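Local coordinates for protein 3-phosphoshikimate 1-carboxyvinyltransferase (Streptomyces sviceus, PDB 7M0O) that probably catalyses the transfer of the enolpyruvyl group of phosphoenolpyruvate to the 5-hydroxyl of shikimate-3-phosphate, the sixth step of chorismate biosynthesis, at residues I10-A14 / I186-M190; A79-F84 / Q155-A159; A20-T26 / Y212-Y217. All coordinates share one frame; numbering follows the deposited sequence.

Contact 1 of 3, residues I10-A14 / I186-M190; sequences ITARA and ITLAM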
loop_
_atom_site.group_PDB
_atom_site.type_symbol
_atom_site.label_atom_id
_atom_site.label_comp_id
_atom_site.label_asym_id
_atom_site.label_seq_id
_atom_site.Cartn_x
_atom_site.Cartn_y
_atom_site.Cartn_z
ATOM N N ILE A 10 0.029 4.600 -1.315
ATOM C CA ILE A 10 0.396 5.579 -2.332
ATOM C C ILE A 10 -0.487 6.824 -2.214
ATOM O O ILE A 10 -0.001 7.955 -2.341
ATOM C CB ILE A 10 0.346 4.952 -3.734
ATOM C CG1 ILE A 10 1.499 3.951 -3.874
ATOM C CG2 ILE A 10 0.425 6.051 -4.813
ATOM C CD1 ILE A 10 1.480 3.115 -5.157
ATOM N N THR A 11 -1.779 6.647 -1.924
ATOM C CA THR A 11 -2.651 7.807 -1.769
ATOM C C THR A 11 -2.164 8.690 -0.625
ATOM O O THR A 11 -2.146 9.923 -0.742
ATOM C CB THR A 11 -4.114 7.368 -1.546
ATOM O OG1 THR A 11 -4.600 6.641 -2.695
ATOM C CG2 THR A 11 -5.012 8.585 -1.322
ATOM N N ALA A 12 -1.695 8.067 0.454
ATOM C CA ALA A 12 -1.239 8.807 1.631
ATOM C C ALA A 12 -0.035 9.679 1.311
ATOM O O ALA A 12 -0.019 10.878 1.626
ATOM C CB ALA A 12 -0.894 7.820 2.748
ATOM N N ARG A 13 1.010 9.076 0.731
ATOM C CA ARG A 13 2.174 9.854 0.306
ATOM C C ARG A 13 1.776 10.963 -0.665
ATOM O O ARG A 13 2.282 12.089 -0.571
ATOM C CB ARG A 13 3.215 8.947 -0.354
ATOM C CG ARG A 13 3.811 7.816 0.499
ATOM C CD ARG A 13 4.702 7.011 -0.442
ATOM N NE ARG A 13 5.365 5.833 0.112
ATOM C CZ ARG A 13 4.857 4.602 0.118
ATOM N NH1 ARG A 13 3.640 4.354 -0.365
ATOM N NH2 ARG A 13 5.571 3.608 0.616
ATOM N N ALA A 14 0.896 10.658 -1.624
ATOM C CA ALA A 14 0.531 11.647 -2.642
ATOM C C ALA A 14 -0.179 12.852 -2.037
ATOM O O ALA A 14 -0.033 13.975 -2.542
ATOM C CB ALA A 14 -0.357 11.008 -3.708
ATOM N N ILE A 186 9.296 3.084 -3.126
ATOM C CA ILE A 186 8.095 3.769 -3.607
ATOM C C ILE A 186 8.094 5.229 -3.163
ATOM O O ILE A 186 7.744 6.128 -3.944
ATOM C CB ILE A 186 6.830 3.031 -3.131
ATOM C CG1 ILE A 186 6.766 1.646 -3.782
ATOM C CG2 ILE A 186 5.547 3.846 -3.427
ATOM C CD1 ILE A 186 5.713 0.773 -3.171
ATOM N N THR A 187 8.482 5.495 -1.908
ATOM C CA THR A 187 8.522 6.881 -1.446
ATOM C C THR A 187 9.509 7.698 -2.273
ATOM O O THR A 187 9.207 8.826 -2.683
ATOM C CB THR A 187 8.888 6.956 0.036
ATOM O OG1 THR A 187 7.921 6.257 0.828
ATOM C CG2 THR A 187 8.944 8.415 0.499
ATOM N N LEU A 188 10.681 7.129 -2.567
ATOM C CA LEU A 188 11.672 7.890 -3.318
ATOM C C LEU A 188 11.214 8.141 -4.750
ATOM O O LEU A 188 11.448 9.224 -5.296
ATOM C CB LEU A 188 13.020 7.172 -3.296
ATOM C CG LEU A 188 13.632 6.962 -1.909
ATOM C CD1 LEU A 188 15.064 6.465 -2.023
ATOM C CD2 LEU A 188 13.592 8.234 -1.084
ATOM N N ALA A 189 10.552 7.161 -5.373
ATOM C CA ALA A 189 10.074 7.361 -6.735
ATOM C C ALA A 189 8.992 8.436 -6.793
ATOM O O ALA A 189 8.927 9.213 -7.757
ATOM C CB ALA A 189 9.554 6.045 -7.307
ATOM N N MET A 190 8.122 8.486 -5.782
ATOM C CA MET A 190 7.079 9.508 -5.778
ATOM C C MET A 190 7.680 10.894 -5.573
ATOM O O MET A 190 7.271 11.865 -6.226
ATOM C CB MET A 190 6.030 9.183 -4.711
ATOM C CG MET A 190 5.244 7.890 -5.012
ATOM S SD MET A 190 3.932 7.518 -3.834
ATOM C CE MET A 190 2.817 8.901 -4.141
#

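Contact 2 of 3, residues A79-F84 / Q155-A159; sequences ATTARF and QYLTA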
loop_
_atom_site.group_PDB
_atom_site.type_symbol
_atom_site.label_atom_id
_atom_site.label_comp_id
_atom_site.label_asym_id
_atom_site.label_seq_id
_atom_site.Cartn_x
_atom_site.Cartn_y
_atom_site.Cartn_z
ATOM N N ALA A 79 -4.359 6.517 10.598
ATOM C CA ALA A 79 -2.956 6.507 10.999
ATOM C C ALA A 79 -2.132 7.469 10.154
ATOM O O ALA A 79 -1.247 8.160 10.677
ATOM C CB ALA A 79 -2.388 5.093 10.905
ATOM N N THR A 80 -2.403 7.527 8.848
ATOM C CA THR A 80 -1.669 8.445 7.981
ATOM C C THR A 80 -1.901 9.893 8.398
ATOM O O THR A 80 -0.957 10.688 8.495
ATOM C CB THR A 80 -2.089 8.244 6.519
ATOM O OG1 THR A 80 -1.538 7.023 6.019
ATOM C CG2 THR A 80 -1.592 9.409 5.677
ATOM N N THR A 81 -3.165 10.262 8.606
ATOM C CA THR A 81 -3.496 11.608 9.059
ATOM C C THR A 81 -2.768 11.946 10.360
ATOM O O THR A 81 -2.227 13.050 10.510
ATOM C CB THR A 81 -5.009 11.734 9.248
ATOM O OG1 THR A 81 -5.693 11.287 8.054
ATOM C CG2 THR A 81 -5.409 13.165 9.561
ATOM N N ALA A 82 -2.730 10.994 11.298
ATOM C CA ALA A 82 -2.150 11.226 12.616
ATOM C C ALA A 82 -0.641 11.410 12.587
ATOM O O ALA A 82 -0.089 12.023 13.510
ATOM C CB ALA A 82 -2.501 10.070 13.557
ATOM N N ARG A 83 0.042 10.897 11.565
ATOM C CA ARG A 83 1.487 11.069 11.459
ATOM C C ARG A 83 1.891 12.126 10.442
ATOM O O ARG A 83 2.794 12.924 10.716
ATOM C CB ARG A 83 2.154 9.738 11.099
ATOM C CG ARG A 83 1.927 8.676 12.152
ATOM C CD ARG A 83 1.854 7.293 11.525
ATOM N NE ARG A 83 1.696 6.253 12.537
ATOM C CZ ARG A 83 1.597 4.957 12.265
ATOM N NH1 ARG A 83 1.631 4.531 11.008
ATOM N NH2 ARG A 83 1.464 4.086 13.254
ATOM N N PHE A 84 1.223 12.182 9.287
ATOM C CA PHE A 84 1.644 13.103 8.231
ATOM C C PHE A 84 1.209 14.539 8.501
ATOM O O PHE A 84 1.945 15.473 8.174
ATOM C CB PHE A 84 1.089 12.656 6.877
ATOM C CG PHE A 84 1.819 11.500 6.262
ATOM C CD1 PHE A 84 2.837 10.843 6.947
ATOM C CD2 PHE A 84 1.495 11.074 4.982
ATOM C CE1 PHE A 84 3.503 9.779 6.371
ATOM C CE2 PHE A 84 2.157 10.000 4.393
ATOM C CZ PHE A 84 3.164 9.354 5.087
ATOM N N GLN A 155 6.133 3.961 8.141
ATOM C CA GLN A 155 5.599 5.302 7.926
ATOM C C GLN A 155 6.465 6.391 8.548
ATOM O O GLN A 155 6.371 7.541 8.112
ATOM C CB GLN A 155 4.169 5.403 8.466
ATOM C CG GLN A 155 3.103 5.169 7.399
ATOM C CD GLN A 155 1.689 5.316 7.930
ATOM O OE1 GLN A 155 1.246 6.415 8.245
ATOM N NE2 GLN A 155 0.974 4.198 8.037
ATOM N N TYR A 156 7.296 6.063 9.549
ATOM C CA TYR A 156 8.101 7.093 10.208
ATOM C C TYR A 156 9.267 7.527 9.335
ATOM O O TYR A 156 9.539 8.726 9.210
ATOM C CB TYR A 156 8.623 6.595 11.563
ATOM C CG TYR A 156 7.528 6.154 12.513
ATOM C CD1 TYR A 156 6.325 6.840 12.577
ATOM C CD2 TYR A 156 7.688 5.031 13.313
ATOM C CE1 TYR A 156 5.309 6.432 13.427
ATOM C CE2 TYR A 156 6.677 4.614 14.177
ATOM C CZ TYR A 156 5.489 5.322 14.222
ATOM O OH TYR A 156 4.479 4.918 15.059
ATOM N N LEU A 157 9.978 6.573 8.729
ATOM C CA LEU A 157 11.026 6.955 7.791
ATOM C C LEU A 157 10.440 7.727 6.617
ATOM O O LEU A 157 11.006 8.742 6.180
ATOM C CB LEU A 157 11.787 5.710 7.317
ATOM C CG LEU A 157 12.813 6.004 6.219
ATOM C CD1 LEU A 157 13.845 7.047 6.680
ATOM C CD2 LEU A 157 13.507 4.726 5.751
ATOM N N THR A 158 9.282 7.290 6.117
ATOM C CA THR A 158 8.707 7.940 4.945
ATOM C C THR A 158 8.255 9.364 5.259
ATOM O O THR A 158 8.448 10.276 4.443
ATOM C CB THR A 158 7.567 7.068 4.408
ATOM O OG1 THR A 158 8.137 6.004 3.634
ATOM C CG2 THR A 158 6.588 7.860 3.565
ATOM N N ALA A 159 7.710 9.588 6.458
ATOM C CA ALA A 159 7.389 10.948 6.893
ATOM C C ALA A 159 8.632 11.851 6.916
ATOM O O ALA A 159 8.575 12.998 6.450
ATOM C CB ALA A 159 6.726 10.911 8.275
#

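Contact 3 of 3, residues A20-T26 / Y212-Y217; sequences AADGVTT and YRATTY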
loop_
_atom_site.group_PDB
_atom_site.type_symbol
_atom_site.label_atom_id
_atom_site.label_comp_id
_atom_site.label_asym_id
_atom_site.label_seq_id
_atom_site.Cartn_x
_atom_site.Cartn_y
_atom_site.Cartn_z
ATOM N N ALA A 20 2.347 19.903 -0.035
ATOM C CA ALA A 20 3.610 20.578 0.244
ATOM C C ALA A 20 4.247 21.211 -0.990
ATOM O O ALA A 20 5.147 22.046 -0.839
ATOM C CB ALA A 20 4.600 19.595 0.890
ATOM N N ALA A 21 3.777 20.883 -2.188
ATOM C CA ALA A 21 4.475 21.289 -3.396
ATOM C C ALA A 21 4.176 22.743 -3.772
ATOM O O ALA A 21 3.269 23.392 -3.246
ATOM C CB ALA A 21 4.109 20.358 -4.550
ATOM N N ASP A 22 4.979 23.255 -4.697
ATOM C CA ASP A 22 4.789 24.591 -5.247
ATOM C C ASP A 22 3.917 24.450 -6.488
ATOM O O ASP A 22 4.363 23.918 -7.512
ATOM C CB ASP A 22 6.143 25.228 -5.553
ATOM C CG ASP A 22 6.020 26.613 -6.156
ATOM O OD1 ASP A 22 4.951 27.240 -6.018
ATOM O OD2 ASP A 22 6.998 27.078 -6.775
ATOM N N GLY A 23 2.667 24.880 -6.383
ATOM C CA GLY A 23 1.711 24.838 -7.472
ATOM C C GLY A 23 0.469 24.054 -7.093
ATOM O O GLY A 23 0.267 23.668 -5.937
ATOM N N VAL A 24 -0.390 23.833 -8.083
ATOM C CA VAL A 24 -1.627 23.082 -7.886
ATOM C C VAL A 24 -1.392 21.658 -8.367
ATOM O O VAL A 24 -1.055 21.436 -9.535
ATOM C CB VAL A 24 -2.806 23.733 -8.626
ATOM C CG1 VAL A 24 -4.061 22.915 -8.397
ATOM C CG2 VAL A 24 -2.998 25.162 -8.145
ATOM N N THR A 25 -1.534 20.693 -7.461
ATOM C CA THR A 25 -1.389 19.284 -7.802
ATOM C C THR A 25 -2.756 18.660 -8.031
ATOM O O THR A 25 -3.700 18.909 -7.276
ATOM C CB THR A 25 -0.662 18.516 -6.697
ATOM O OG1 THR A 25 0.699 18.904 -6.683
ATOM C CG2 THR A 25 -0.737 17.003 -6.917
ATOM N N THR A 26 -2.848 17.841 -9.074
ATOM C CA THR A 26 -4.036 17.042 -9.350
ATOM C C THR A 26 -3.699 15.576 -9.094
ATOM O O THR A 26 -2.758 15.038 -9.689
ATOM C CB THR A 26 -4.513 17.265 -10.786
ATOM O OG1 THR A 26 -4.713 18.669 -11.002
ATOM C CG2 THR A 26 -5.823 16.519 -11.059
ATOM N N TYR A 212 9.176 20.939 -3.465
ATOM C CA TYR A 212 8.604 20.074 -4.483
ATOM C C TYR A 212 7.979 20.890 -5.608
ATOM O O TYR A 212 7.619 22.054 -5.427
ATOM C CB TYR A 212 7.522 19.162 -3.887
ATOM C CG TYR A 212 7.992 18.159 -2.860
ATOM C CD1 TYR A 212 8.696 17.029 -3.235
ATOM C CD2 TYR A 212 7.699 18.331 -1.508
ATOM C CE1 TYR A 212 9.114 16.102 -2.282
ATOM C CE2 TYR A 212 8.097 17.410 -0.561
ATOM C CZ TYR A 212 8.808 16.306 -0.948
ATOM O OH TYR A 212 9.196 15.390 0.016
ATOM N N ARG A 213 7.816 20.239 -6.766
ATOM C CA ARG A 213 7.154 20.812 -7.934
ATOM C C ARG A 213 5.815 20.111 -8.139
ATOM O O ARG A 213 5.787 18.890 -8.333
ATOM C CB ARG A 213 8.019 20.643 -9.185
ATOM C CG ARG A 213 8.855 21.868 -9.563
ATOM C CD ARG A 213 9.820 22.271 -8.455
ATOM N NE ARG A 213 10.482 21.112 -7.853
ATOM C CZ ARG A 213 11.499 21.184 -6.995
ATOM N NH1 ARG A 213 11.998 22.364 -6.635
ATOM N NH2 ARG A 213 12.024 20.069 -6.503
ATOM N N ALA A 214 4.722 20.877 -8.132
ATOM C CA ALA A 214 3.396 20.300 -8.322
ATOM C C ALA A 214 3.295 19.636 -9.687
ATOM O O ALA A 214 3.990 20.008 -10.642
ATOM C CB ALA A 214 2.308 21.363 -8.202
ATOM N N THR A 215 2.386 18.673 -9.784
ATOM C CA THR A 215 2.203 17.923 -11.017
ATOM C C THR A 215 0.809 17.298 -11.016
ATOM O O THR A 215 0.034 17.451 -10.067
ATOM C CB THR A 215 3.311 16.872 -11.167
ATOM O OG1 THR A 215 3.294 16.334 -12.493
ATOM C CG2 THR A 215 3.124 15.747 -10.151
ATOM N N THR A 216 0.475 16.625 -12.114
ATOM C CA THR A 216 -0.672 15.730 -12.154
ATOM C C THR A 216 -0.141 14.339 -11.841
ATOM O O THR A 216 0.756 13.858 -12.535
ATOM C CB THR A 216 -1.369 15.766 -13.516
ATOM O OG1 THR A 216 -2.084 16.996 -13.671
ATOM C CG2 THR A 216 -2.369 14.618 -13.651
ATOM N N TYR A 217 -0.656 13.713 -10.777
ATOM C CA TYR A 217 -0.130 12.436 -10.306
ATOM C C TYR A 217 -1.273 11.439 -10.197
ATOM O O TYR A 217 -2.205 11.641 -9.410
ATOM C CB TYR A 217 0.601 12.563 -8.960
ATOM C CG TYR A 217 1.314 11.274 -8.621
ATOM C CD1 TYR A 217 2.554 10.973 -9.178
ATOM C CD2 TYR A 217 0.716 10.333 -7.794
ATOM C CE1 TYR A 217 3.182 9.766 -8.898
ATOM C CE2 TYR A 217 1.330 9.133 -7.511
ATOM C CZ TYR A 217 2.559 8.854 -8.063
ATOM O OH TYR A 217 3.161 7.650 -7.774
HETATM O O HOH W 1 7.644 22.669 -1.560
#

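Contact 1 of 3, residues I10-A14 / I186-M190
Ile10-Ala14 and Ile186-Met190 are turns of two helices whose segment axes approach to 10.7 Å with N-to-C directions 42° apart; the closest CA atoms of the pairing are those of Arg13 and Thr187, 7.2 Å from each other. Arg13 bridges this gap. Its chain, extended from CG to NE, crosses Thr187 at about a right angle and gives a nearly straight hydrogen bond from Arg13 NE to Thr187 OG1 (2.7 Å, 166° at the hydrogen). The acceptor lies in the guanidinium plane, at its edge, while Ile186 CG2 sits over the centre of one face, 3.6 Å from Arg13 NH1. Tyr183 adds a cation-pi contact to the same group. Deeper along the helices, Met190 bends at chi3 (66°), which turns its methyl onto the other backbone: CE rests 3.5 Å from Ile10 O and also meets Ala14 CB, while SD lies 3.5 Å from Arg13 CD. Ile10 CG1 touches Ile186 CG2 in the same apolar layer. Helices 8-20 and 182-193 thus pack in the interior of one of the two domains of the EPSP synthase fold, and Arg13, held at both edge and face, belongs to the predicted shikimate-3-phosphate site.

Contact 2 of 3, residues A79-F84 / Q155-A159
Gln155 and Arg83 meet where two helices of the EPSP synthase fold, in segments Ala79-Phe84 and Gln155-Ala159, start side by side at 45° with axes 10.7 Å apart. The polar contacts between them are near approaches without hydrogen bonds. Arg83 NH1 lies 3.1 Å from Gln155 NE2, but both are donors, and the guanidinium and amide planes are turned 66° apart. Gln155 OE1 instead comes 3.4 Å from Arg83 CD and faces Thr80 OG1, which is hydrogen-bonded to Lys8 NZ. In van der Waals contact, Tyr156 CE1 comes over one face of the guanidinium, 3.7 Å from Arg83 NE. Replacing Arg83 by an alanine would probably open a gap beside Tyr156 and set the Gln155 amide freer to turn. Arg107, a predicted phosphoenolpyruvate ligand, has its NH2 close to Arg83 NH2; with Gln155 predicted to bind both substrates, this is consistent with a pocket made for anions. The apolar contacts centre on Phe84. With CG anti to its carbonyl carbon (chi1 -77°), the ring reaches the neighbouring helix, where Phe84 CZ meets Thr158 CG2 at 4.0 Å. Phe84 CE1 touches Ala159 CB at 3.9 Å, and Gln155 O lies at the ring's edge.

Contact 3 of 3, residues A20-T26 / Y212-Y217
The ring of Tyr212 meets Ala20 obliquely, with CD2 4.1 Å from Ala20 CB, while its CB packs against Ala21 CB at 3.7 Å. The phenol end is held by a hydrogen bond from OH to Leu162 O, and Leu17 and Met191 also touch this side chain. The peptide groups of the two segments build the pairing: strand 216-218 lies parallel to strand 24-28, as an outermost strand of a mixed four-stranded sheet, with Thr26 bridging Thr216. An isolated bridge, Asp22 with Arg213, forms in the loops before these strands, one residue out of step with the second.

At this first bridge, Asp22 takes part twice: its N donates to Tyr212 O at 3.0 Å and its O accepts from Ala214 N at 3.1 Å. Each donor stands well above the acceptor's carbonyl plane, by 47° and 50°, so neither bond follows a lone pair. A water accepts from Tyr212 N and donates to Ala20 O, extending this polar link to the end of the helix.

Between the bridges, Ala214 CB fills the bend, 3.4 Å from Gly23 C and 3.3 Å from Thr25 OG1. Gly23 fits because its backbone angles, and the nearness of Ala214 CB, would jam a beta carbon.

In the parallel pairing, Thr26 N donates to Thr215 O, which also receives a CA-H...O contact from Thr25. Thr26 and Thr216 lie side by side and point the same way from the sheet, and Thr26 OG1 makes a weak hydrogen bond to Gln58 OE1. Tyr217 leads its ring away from this pairing to Met190 and Leu251. Tyr217 N donates to Thr26 O at 2.7 Å, nearly along the C=O axis and with 170° at the hydrogen.

The three contacts share one part of the fold, and contact 1 touches both others. Its centre is 12 Å from that of contact 2 and 13 Å from that of contact 3; the centres of contact 2 and contact 3, which do not touch, are 19 Å apart. A probable hydrogen bond, Thr187 OG1 to Thr158 OG1, and packing of Ala12 on Thr80 join contacts 1 and 2, so four helices meet there; Tyr217 joins contact 3 by packing on Met190. In sequence the segments of contacts 1 and 3 alternate (10-14, 20-26, 186-190, 212-217), with 79-84 and 155-159 between. Distant sequence parts thus tie predicted substrate-site helices to the mixed sheet holding strands 24-28 and 216-218.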